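Side-chain contacts in NAD-dependent epimerase/dehydratase (Methylobacillus flagellatus KT, PDB 3GPI), which is of unknown function but probably binds NAD on a Rossmann fold, as other members of the NAD-dependent epimerase/dehydratase family do: residues H221-W226 with P264-G269; L16-R21 with F193-I198; G161-I166 with G271-A276. One frame throughout, in Å; residues are numbered along the deposited sequence. Where two conformers were deposited one is given.

Contact 1 (H221-W226 with P264-G269)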
loop_
_atom_site.group_PDB
_atom_site.type_symbol
_atom_site.label_atom_id
_atom_site.label_comp_id
_atom_site.label_asym_id
_atom_site.label_seq_id
_atom_site.Cartn_x
_atom_site.Cartn_y
_atom_site.Cartn_z
ATOM N N HIS A 221 0.172 -21.616 -3.485
ATOM C CA HIS A 221 0.729 -22.626 -4.374
ATOM C C HIS A 221 0.314 -22.458 -5.810
ATOM O O HIS A 221 1.072 -22.793 -6.700
ATOM C CB HIS A 221 0.407 -24.064 -3.874
ATOM C CG HIS A 221 1.322 -24.520 -2.780
ATOM N ND1 HIS A 221 2.325 -25.439 -3.005
ATOM C CD2 HIS A 221 1.408 -24.166 -1.469
ATOM C CE1 HIS A 221 2.986 -25.630 -1.875
ATOM N NE2 HIS A 221 2.452 -24.878 -0.931
ATOM N N ASP A 222 -0.883 -21.931 -6.048
ATOM C CA ASP A 222 -1.253 -21.677 -7.426
ATOM C C ASP A 222 -0.409 -20.556 -8.023
ATOM O O ASP A 222 -0.020 -20.619 -9.189
ATOM C CB ASP A 222 -2.732 -21.304 -7.544
ATOM C CG ASP A 222 -3.670 -22.487 -7.327
ATOM O OD1 ASP A 222 -3.208 -23.644 -7.252
ATOM O OD2 ASP A 222 -4.871 -22.202 -7.227
ATOM N N LEU A 223 -0.108 -19.532 -7.240
ATOM C CA LEU A 223 0.724 -18.443 -7.726
ATOM C C LEU A 223 2.149 -18.941 -7.967
ATOM O O LEU A 223 2.722 -18.655 -9.011
ATOM C CB LEU A 223 0.719 -17.304 -6.695
ATOM C CG LEU A 223 1.625 -16.140 -7.065
ATOM C CD1 LEU A 223 1.253 -15.492 -8.424
ATOM C CD2 LEU A 223 1.604 -15.073 -5.997
ATOM N N LEU A 224 2.682 -19.704 -7.021
ATOM C CA LEU A 224 4.052 -20.221 -7.147
ATOM C C LEU A 224 4.175 -21.145 -8.349
ATOM O O LEU A 224 5.139 -21.015 -9.078
ATOM C CB LEU A 224 4.483 -20.897 -5.855
ATOM C CG LEU A 224 4.725 -19.977 -4.683
ATOM C CD1 LEU A 224 4.748 -20.816 -3.392
ATOM C CD2 LEU A 224 6.021 -19.158 -4.877
ATOM N N ARG A 225 3.185 -22.013 -8.582
ATOM C CA ARG A 225 3.261 -22.888 -9.754
ATOM C C ARG A 225 3.147 -22.103 -11.045
ATOM O O ARG A 225 3.831 -22.431 -11.996
ATOM C CB ARG A 225 2.185 -23.958 -9.684
ATOM C CG ARG A 225 2.492 -25.044 -8.674
ATOM C CD ARG A 225 1.371 -26.023 -8.661
ATOM N NE ARG A 225 1.702 -27.172 -7.844
ATOM C CZ ARG A 225 1.194 -28.378 -8.074
ATOM N NH1 ARG A 225 0.389 -28.584 -9.121
ATOM N NH2 ARG A 225 1.526 -29.371 -7.259
ATOM N N TRP A 226 2.284 -21.075 -11.083
ATOM C CA TRP A 226 2.121 -20.273 -12.310
ATOM C C TRP A 226 3.463 -19.575 -12.596
ATOM O O TRP A 226 3.954 -19.530 -13.755
ATOM C CB TRP A 226 0.979 -19.246 -12.048
ATOM C CG TRP A 226 0.594 -18.434 -13.292
ATOM C CD1 TRP A 226 -0.413 -18.731 -14.172
ATOM C CD2 TRP A 226 1.181 -17.220 -13.747
ATOM N NE1 TRP A 226 -0.478 -17.780 -15.148
ATOM C CE2 TRP A 226 0.485 -16.835 -14.914
ATOM C CE3 TRP A 226 2.208 -16.401 -13.274
ATOM C CZ2 TRP A 226 0.800 -15.668 -15.629
ATOM C CZ3 TRP A 226 2.522 -15.230 -13.976
ATOM C CH2 TRP A 226 1.823 -14.889 -15.161
ATOM N N PRO A 264 -5.033 -5.849 -13.407
ATOM C CA PRO A 264 -6.243 -6.340 -12.716
ATOM C C PRO A 264 -5.980 -7.598 -11.890
ATOM O O PRO A 264 -6.705 -7.857 -10.952
ATOM C CB PRO A 264 -7.251 -6.565 -13.852
ATOM C CG PRO A 264 -6.726 -5.826 -15.028
ATOM C CD PRO A 264 -5.240 -5.685 -14.864
ATOM N N ASP A 265 -4.965 -8.383 -12.253
ATOM C CA ASP A 265 -4.708 -9.642 -11.563
ATOM C C ASP A 265 -3.234 -9.996 -11.736
ATOM O O ASP A 265 -2.490 -9.319 -12.474
ATOM C CB ASP A 265 -5.628 -10.732 -12.113
ATOM C CG ASP A 265 -5.557 -10.808 -13.606
ATOM O OD1 ASP A 265 -4.459 -11.039 -14.113
ATOM O OD2 ASP A 265 -6.577 -10.529 -14.273
ATOM N N TYR A 266 -2.806 -11.071 -11.076
ATOM C CA TYR A 266 -1.411 -11.480 -11.043
ATOM C C TYR A 266 -0.869 -11.843 -12.438
ATOM O O TYR A 266 0.325 -11.713 -12.680
ATOM C CB TYR A 266 -1.267 -12.676 -10.070
ATOM C CG TYR A 266 -1.882 -13.953 -10.632
ATOM C CD1 TYR A 266 -1.071 -14.907 -11.237
ATOM C CD2 TYR A 266 -3.258 -14.205 -10.527
ATOM C CE1 TYR A 266 -1.597 -16.086 -11.748
ATOM C CE2 TYR A 266 -3.815 -15.385 -11.055
ATOM C CZ TYR A 266 -2.963 -16.324 -11.631
ATOM O OH TYR A 266 -3.495 -17.498 -12.128
ATOM N N VAL A 267 -1.747 -12.305 -13.313
ATOM C CA VAL A 267 -1.326 -12.675 -14.691
ATOM C C VAL A 267 -0.752 -11.454 -15.415
ATOM O O VAL A 267 0.342 -11.522 -16.001
ATOM C CB VAL A 267 -2.484 -13.280 -15.481
ATOM C CG1 VAL A 267 -2.133 -13.513 -16.954
ATOM C CG2 VAL A 267 -2.895 -14.634 -14.851
ATOM N N SER A 268 -1.455 -10.323 -15.310
ATOM C CA SER A 268 -1.011 -9.056 -15.890
ATOM C C SER A 268 0.239 -8.500 -15.207
ATOM O O SER A 268 1.236 -8.122 -15.846
ATOM C CB SER A 268 -2.155 -8.041 -15.783
ATOM O OG SER A 268 -3.242 -8.510 -16.553
ATOM N N GLY A 269 0.188 -8.402 -13.877
ATOM C CA GLY A 269 1.260 -7.812 -13.133
ATOM C C GLY A 269 2.544 -8.619 -13.187
ATOM O O GLY A 269 3.619 -8.070 -13.478
#

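Contact 2 (L16-R21 with F193-I198)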
loop_
_atom_site.group_PDB
_atom_site.type_symbol
_atom_site.label_atom_id
_atom_site.label_comp_id
_atom_site.label_asym_id
_atom_site.label_seq_id
_atom_site.Cartn_x
_atom_site.Cartn_y
_atom_site.Cartn_z
ATOM N N LEU A 16 7.286 7.134 -3.732
ATOM C CA LEU A 16 8.005 7.668 -4.876
ATOM C C LEU A 16 7.224 7.563 -6.159
ATOM O O LEU A 16 7.198 8.501 -6.958
ATOM C CB LEU A 16 9.389 7.040 -5.032
ATOM C CG LEU A 16 10.352 7.470 -3.935
ATOM C CD1 LEU A 16 11.576 6.551 -3.828
ATOM C CD2 LEU A 16 10.779 8.905 -4.284
ATOM N N GLU A 17 6.532 6.446 -6.349
ATOM C CA GLU A 17 5.730 6.292 -7.533
ATOM C C GLU A 17 4.531 7.227 -7.513
ATOM O O GLU A 17 4.179 7.802 -8.540
ATOM C CB GLU A 17 5.294 4.821 -7.715
ATOM C CG GLU A 17 4.345 4.544 -8.884
ATOM C CD GLU A 17 4.918 4.816 -10.264
ATOM O OE1 GLU A 17 6.158 5.002 -10.390
ATOM O OE2 GLU A 17 4.115 4.856 -11.215
ATOM N N LEU A 18 3.950 7.412 -6.329
ATOM C CA LEU A 18 2.861 8.366 -6.167
ATOM C C LEU A 18 3.354 9.765 -6.499
ATOM O O LEU A 18 2.695 10.521 -7.214
ATOM C CB LEU A 18 2.350 8.283 -4.744
ATOM C CG LEU A 18 1.241 9.309 -4.445
ATOM C CD1 LEU A 18 0.057 9.186 -5.389
ATOM C CD2 LEU A 18 0.792 9.128 -2.987
ATOM N N ALA A 19 4.517 10.125 -5.956
ATOM C CA ALA A 19 5.042 11.468 -6.230
ATOM C C ALA A 19 5.221 11.682 -7.722
ATOM O O ALA A 19 4.898 12.755 -8.240
ATOM C CB ALA A 19 6.363 11.700 -5.487
ATOM N N ARG A 20 5.734 10.675 -8.412
ATOM C CA ARG A 20 5.989 10.805 -9.843
ATOM C C ARG A 20 4.706 11.097 -10.597
ATOM O O ARG A 20 4.638 11.989 -11.448
ATOM C CB ARG A 20 6.667 9.525 -10.356
ATOM C CG ARG A 20 7.099 9.560 -11.819
ATOM C CD ARG A 20 7.553 8.167 -12.353
ATOM N NE ARG A 20 6.422 7.228 -12.458
ATOM C CZ ARG A 20 5.566 7.182 -13.478
ATOM N NH1 ARG A 20 5.701 8.032 -14.497
ATOM N NH2 ARG A 20 4.577 6.300 -13.498
ATOM N N ARG A 21 3.644 10.365 -10.252
ATOM C CA ARG A 21 2.353 10.536 -10.913
ATOM C C ARG A 21 1.739 11.895 -10.608
ATOM O O ARG A 21 1.283 12.593 -11.528
ATOM C CB ARG A 21 1.417 9.383 -10.524
ATOM C CG ARG A 21 1.862 8.051 -11.136
ATOM C CD ARG A 21 1.086 6.822 -10.597
ATOM N NE ARG A 21 1.573 5.625 -11.290
ATOM C CZ ARG A 21 1.108 5.164 -12.446
ATOM N NH1 ARG A 21 0.017 5.685 -13.021
ATOM N NH2 ARG A 21 1.699 4.109 -12.970
ATOM N N PHE A 193 -4.139 4.625 -7.733
ATOM C CA PHE A 193 -5.447 4.745 -7.077
ATOM C C PHE A 193 -5.435 5.932 -6.118
ATOM O O PHE A 193 -6.406 6.717 -6.054
ATOM C CB PHE A 193 -5.786 3.449 -6.325
ATOM C CG PHE A 193 -7.111 3.511 -5.591
ATOM C CD1 PHE A 193 -8.273 3.773 -6.267
ATOM C CD2 PHE A 193 -7.170 3.254 -4.230
ATOM C CE1 PHE A 193 -9.492 3.815 -5.613
ATOM C CE2 PHE A 193 -8.387 3.305 -3.541
ATOM C CZ PHE A 193 -9.539 3.583 -4.239
ATOM N N ILE A 194 -4.362 6.111 -5.367
ATOM C CA ILE A 194 -4.291 7.304 -4.504
ATOM C C ILE A 194 -4.311 8.592 -5.325
ATOM O O ILE A 194 -5.045 9.534 -4.996
ATOM C CB ILE A 194 -3.051 7.302 -3.621
ATOM C CG1 ILE A 194 -3.077 6.072 -2.708
ATOM C CG2 ILE A 194 -2.959 8.603 -2.829
ATOM C CD1 ILE A 194 -1.782 5.841 -1.975
ATOM N N ALA A 195 -3.587 8.624 -6.448
ATOM C CA ALA A 195 -3.646 9.809 -7.322
ATOM C C ALA A 195 -5.028 10.015 -7.858
ATOM O O ALA A 195 -5.482 11.176 -7.960
ATOM C CB ALA A 195 -2.647 9.703 -8.474
ATOM N N TYR A 196 -5.721 8.929 -8.186
ATOM C CA TYR A 196 -7.093 9.042 -8.676
ATOM C C TYR A 196 -7.998 9.630 -7.588
ATOM O O TYR A 196 -8.821 10.549 -7.870
ATOM C CB TYR A 196 -7.599 7.677 -9.135
ATOM C CG TYR A 196 -9.045 7.607 -9.528
ATOM C CD1 TYR A 196 -9.452 8.077 -10.775
ATOM C CD2 TYR A 196 -9.991 7.011 -8.685
ATOM C CE1 TYR A 196 -10.752 7.975 -11.162
ATOM C CE2 TYR A 196 -11.340 6.929 -9.072
ATOM C CZ TYR A 196 -11.684 7.408 -10.319
ATOM O OH TYR A 196 -13.014 7.323 -10.719
ATOM N N LEU A 197 -7.829 9.186 -6.355
ATOM C CA LEU A 197 -8.690 9.712 -5.282
ATOM C C LEU A 197 -8.373 11.180 -5.055
ATOM O O LEU A 197 -9.249 11.956 -4.711
ATOM C CB LEU A 197 -8.506 8.928 -3.982
ATOM C CG LEU A 197 -8.983 7.485 -4.036
ATOM C CD1 LEU A 197 -8.709 6.853 -2.689
ATOM C CD2 LEU A 197 -10.478 7.394 -4.408
ATOM N N ILE A 198 -7.122 11.578 -5.247
ATOM C CA ILE A 198 -6.746 12.974 -5.095
ATOM C C ILE A 198 -7.386 13.806 -6.180
ATOM O O ILE A 198 -7.858 14.920 -5.885
ATOM C CB ILE A 198 -5.182 13.094 -5.050
ATOM C CG1 ILE A 198 -4.681 12.639 -3.669
ATOM C CG2 ILE A 198 -4.701 14.558 -5.342
ATOM C CD1 ILE A 198 -3.182 12.430 -3.612
#

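Contact 3 (G161-I166 with G271-A276)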
loop_
_atom_site.group_PDB
_atom_site.type_symbol
_atom_site.label_atom_id
_atom_site.label_comp_id
_atom_site.label_asym_id
_atom_site.label_seq_id
_atom_site.Cartn_x
_atom_site.Cartn_y
_atom_site.Cartn_z
ATOM N N GLY A 161 11.411 -4.243 -7.611
ATOM C CA GLY A 161 11.966 -4.256 -6.257
ATOM C C GLY A 161 11.179 -4.975 -5.165
ATOM O O GLY A 161 11.594 -4.986 -3.993
ATOM N N ARG A 162 10.047 -5.587 -5.556
ATOM C CA ARG A 162 9.249 -6.479 -4.693
ATOM C C ARG A 162 8.918 -7.743 -5.468
ATOM O O ARG A 162 7.758 -8.026 -5.793
ATOM C CB ARG A 162 7.984 -5.791 -4.205
ATOM C CG ARG A 162 8.264 -4.716 -3.179
ATOM C CD ARG A 162 6.999 -3.987 -2.945
ATOM N NE ARG A 162 7.130 -2.780 -2.147
ATOM C CZ ARG A 162 6.878 -2.699 -0.846
ATOM N NH1 ARG A 162 6.539 -3.779 -0.138
ATOM N NH2 ARG A 162 6.993 -1.524 -0.240
ATOM N N LEU A 163 9.976 -8.487 -5.771
ATOM C CA LEU A 163 9.902 -9.681 -6.601
ATOM C C LEU A 163 10.086 -10.985 -5.820
ATOM O O LEU A 163 10.410 -12.036 -6.423
ATOM C CB LEU A 163 10.967 -9.613 -7.718
ATOM C CG LEU A 163 10.880 -8.367 -8.607
ATOM C CD1 LEU A 163 12.072 -8.354 -9.580
ATOM C CD2 LEU A 163 9.585 -8.257 -9.395
ATOM N N ARG A 164 9.853 -10.961 -4.501
ATOM C CA ARG A 164 9.987 -12.180 -3.689
ATOM C C ARG A 164 9.244 -13.398 -4.252
ATOM O O ARG A 164 9.776 -14.502 -4.213
ATOM C CB ARG A 164 9.601 -12.001 -2.231
ATOM C CG ARG A 164 10.079 -13.165 -1.393
ATOM C CD ARG A 164 9.832 -12.975 0.084
ATOM N NE ARG A 164 9.652 -14.278 0.724
ATOM C CZ ARG A 164 10.632 -15.032 1.214
ATOM N NH1 ARG A 164 11.891 -14.618 1.165
ATOM N NH2 ARG A 164 10.342 -16.201 1.782
ATOM N N MET A 165 8.023 -13.245 -4.759
ATOM C CA MET A 165 7.272 -14.403 -5.242
ATOM C C MET A 165 7.955 -15.011 -6.467
ATOM O O MET A 165 7.950 -16.236 -6.667
ATOM C CB MET A 165 5.820 -14.032 -5.600
ATOM C CG MET A 165 4.837 -13.875 -4.408
ATOM S SD MET A 165 4.696 -15.284 -3.253
ATOM C CE MET A 165 5.913 -14.727 -2.085
ATOM N N ILE A 166 8.517 -14.144 -7.309
ATOM C CA ILE A 166 9.243 -14.602 -8.513
ATOM C C ILE A 166 10.458 -15.423 -8.113
ATOM O O ILE A 166 10.698 -16.495 -8.712
ATOM C CB ILE A 166 9.648 -13.426 -9.432
ATOM C CG1 ILE A 166 8.415 -12.907 -10.159
ATOM C CG2 ILE A 166 10.740 -13.820 -10.473
ATOM C CD1 ILE A 166 8.667 -11.668 -10.995
ATOM N N GLY A 271 3.144 -11.020 -15.309
ATOM C CA GLY A 271 3.535 -10.998 -16.755
ATOM C C GLY A 271 4.463 -9.807 -17.073
ATOM O O GLY A 271 5.548 -9.971 -17.682
ATOM N N ALA A 272 4.094 -8.603 -16.627
ATOM C CA ALA A 272 4.905 -7.409 -16.908
ATOM C C ALA A 272 6.274 -7.460 -16.212
ATOM O O ALA A 272 7.280 -6.975 -16.731
ATOM C CB ALA A 272 4.141 -6.157 -16.496
ATOM N N LEU A 273 6.348 -8.092 -15.051
ATOM C CA LEU A 273 7.558 -7.982 -14.272
ATOM C C LEU A 273 8.558 -8.967 -14.783
ATOM O O LEU A 273 9.765 -8.668 -14.835
ATOM C CB LEU A 273 7.273 -8.242 -12.802
ATOM C CG LEU A 273 6.517 -7.146 -12.081
ATOM C CD1 LEU A 273 6.074 -7.669 -10.725
ATOM C CD2 LEU A 273 7.412 -5.919 -11.923
ATOM N N LEU A 274 8.061 -10.123 -15.202
ATOM C CA LEU A 274 8.919 -11.110 -15.825
ATOM C C LEU A 274 9.501 -10.500 -17.093
ATOM O O LEU A 274 10.717 -10.557 -17.302
ATOM C CB LEU A 274 8.156 -12.394 -16.116
ATOM C CG LEU A 274 7.868 -13.217 -14.837
ATOM C CD1 LEU A 274 6.814 -14.244 -15.106
ATOM C CD2 LEU A 274 9.085 -13.920 -14.192
ATOM N N ALA A 275 8.654 -9.876 -17.912
ATOM C CA ALA A 275 9.132 -9.274 -19.175
ATOM C C ALA A 275 10.229 -8.231 -18.950
ATOM O O ALA A 275 11.190 -8.193 -19.704
ATOM C CB ALA A 275 7.957 -8.678 -19.970
ATOM N N ALA A 276 10.119 -7.426 -17.897
ATOM C CA ALA A 276 11.025 -6.313 -17.644
ATOM C C ALA A 276 12.351 -6.778 -17.058
ATOM O O ALA A 276 13.426 -6.293 -17.445
ATOM C CB ALA A 276 10.365 -5.280 -16.711
#

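Contact 1 (H221-W226 with P264-G269)
W226 and Y266 form a T-shaped (edge-to-face) aromatic pair between helix 220-230 and the first turn of helix 266-277. The tyrosine supplies the edge and the indole the face. Y266 CE1 stands over the five-membered ring, 3.6 Å from W226 CG, and the planes meet at 80°. Y266 CG lies between its backbone N and carbonyl carbon (chi1 71°), which swings the ring out to the tryptophan. R230 adds a cation-pi contact to the same indole.

L223 adds apolar packing. Its CD1 meets Y266 CD1 at 3.7 Å, and the two side chains run past each other in opposite directions. L223 and Y266 both also rest on L218 and R184. With an alanine in place of W226, the Y266 edge would probably lose its aromatic face and V267 its cover, leaving a gap between the helices.

D265 is the N-cap of helix 266-277. Its OD1 accepts weak bonds from V267 N at 3.1 Å and S268 N at 3.3 Å. On the benzo side of the indole, W226 CZ2 lies 3.9 Å from V267 CG1, and W226 CH2 lies 3.8 Å from V267 O.

Contact 2 (L16-R21 with F193-I198)
E17 OE2 is gripped by two arginines of its own helix, 13-24, beside the place where that helix meets helix 187-201 in the Rossmann fold. R20 NH2 and R21 NE each donate to it at 2.7 Å. R20 comes from the syn side and R21 from the anti side, and both lie on the same face of the carboxylate plane. R20 also uses NE, which reaches E17 OE1 at 3.0 Å from above that plane. R20 therefore holds the carboxylate side-on with two nitrogens, which should fix its rotation. D188 brings a second negative charge close to E17, and the arginines probably offset it.

The link between the helices is apolar and buried. L18 reaches across. With CG anti to the backbone N (chi1 177°), the branch extends toward helix 187-201, and both methyls touch it. Small A195 lets the backbones come near, with L18 CA and A195 CA 6.8 Å apart. L18 also rests on I8 of strand 6-9, and I194 rests on L152 and F154 of strand 149-158. The helices thus lie side by side on the central sheet. L18 CD2 touches I194 CG2 at 3.8 Å, and L18 CD1 sits 3.8 Å from A195 N.

Contact 3 (G161-I166 with G271-A276)
The short helix 164-168, with the loop leading into it, packs on the C-terminal helix 266-277. Four side chains make the contact: L163 and I166 on one side, L273 and L274 on the other. All the contacts between them are apolar, and three of the four residues are buried.

L163 stands at the N-cap position. Its side chain has no polar atom to cap the helix and turns to the C-terminal helix instead. L163 CD2 meets L273 CD1 at 3.8 Å and also lies 4.1 Å from L273 CD2, so one methyl is set against the fork of the other leucine. The two side chains cross at a slant. L273 CG is anti to its carbonyl carbon (chi1 -72°), and this carries the fork over to L163. L273 also touches P160 and Y158, at the end of strand 149-158.

I166 works with the tip of its longer branch. I166 CD1 is 3.9 Å from L274 CD2 and 4.1 Å from L273 CB. I166 CG2 adds a second touch on L274 CD2 at 4.1 Å. I166 and L274 lie alongside, pointing opposite ways. I166 also touches Y270 and M277.

Y270, L273, L274 and M277 are spaced i, i+3, i+4 and i+7 along helix 266-277. Such a set frames a hole on a helix surface. The seating of I166 among them resembles a single knob-into-hole, a form of packing known from helix-helix interfaces.

How the contacts relate
Contact 2 opens first, at 16-21, in the helix after the first strand of the Rossmann fold. The chain builds most of the sheet before 161-166 opens contact 3. Contact 2 then closes at 193-198, so contacts 2 and 3 cross. Contact 1 opens at 221-226 and closes at 264-269, after contact 2 and nested within contact 3, which closes last at 271-276. Contact 2 joins two helices on the sheet. Contact 1 ties helix 220-230, and contact 3 helix 164-168, to helix 266-277. Contacts 1 and 3 also touch, with L223 CD2 3.8 Å from M165 CG. Contact 2 lies apart from both. An R162-D13 salt bridge joins the loop of contact 3 to helix 13-24.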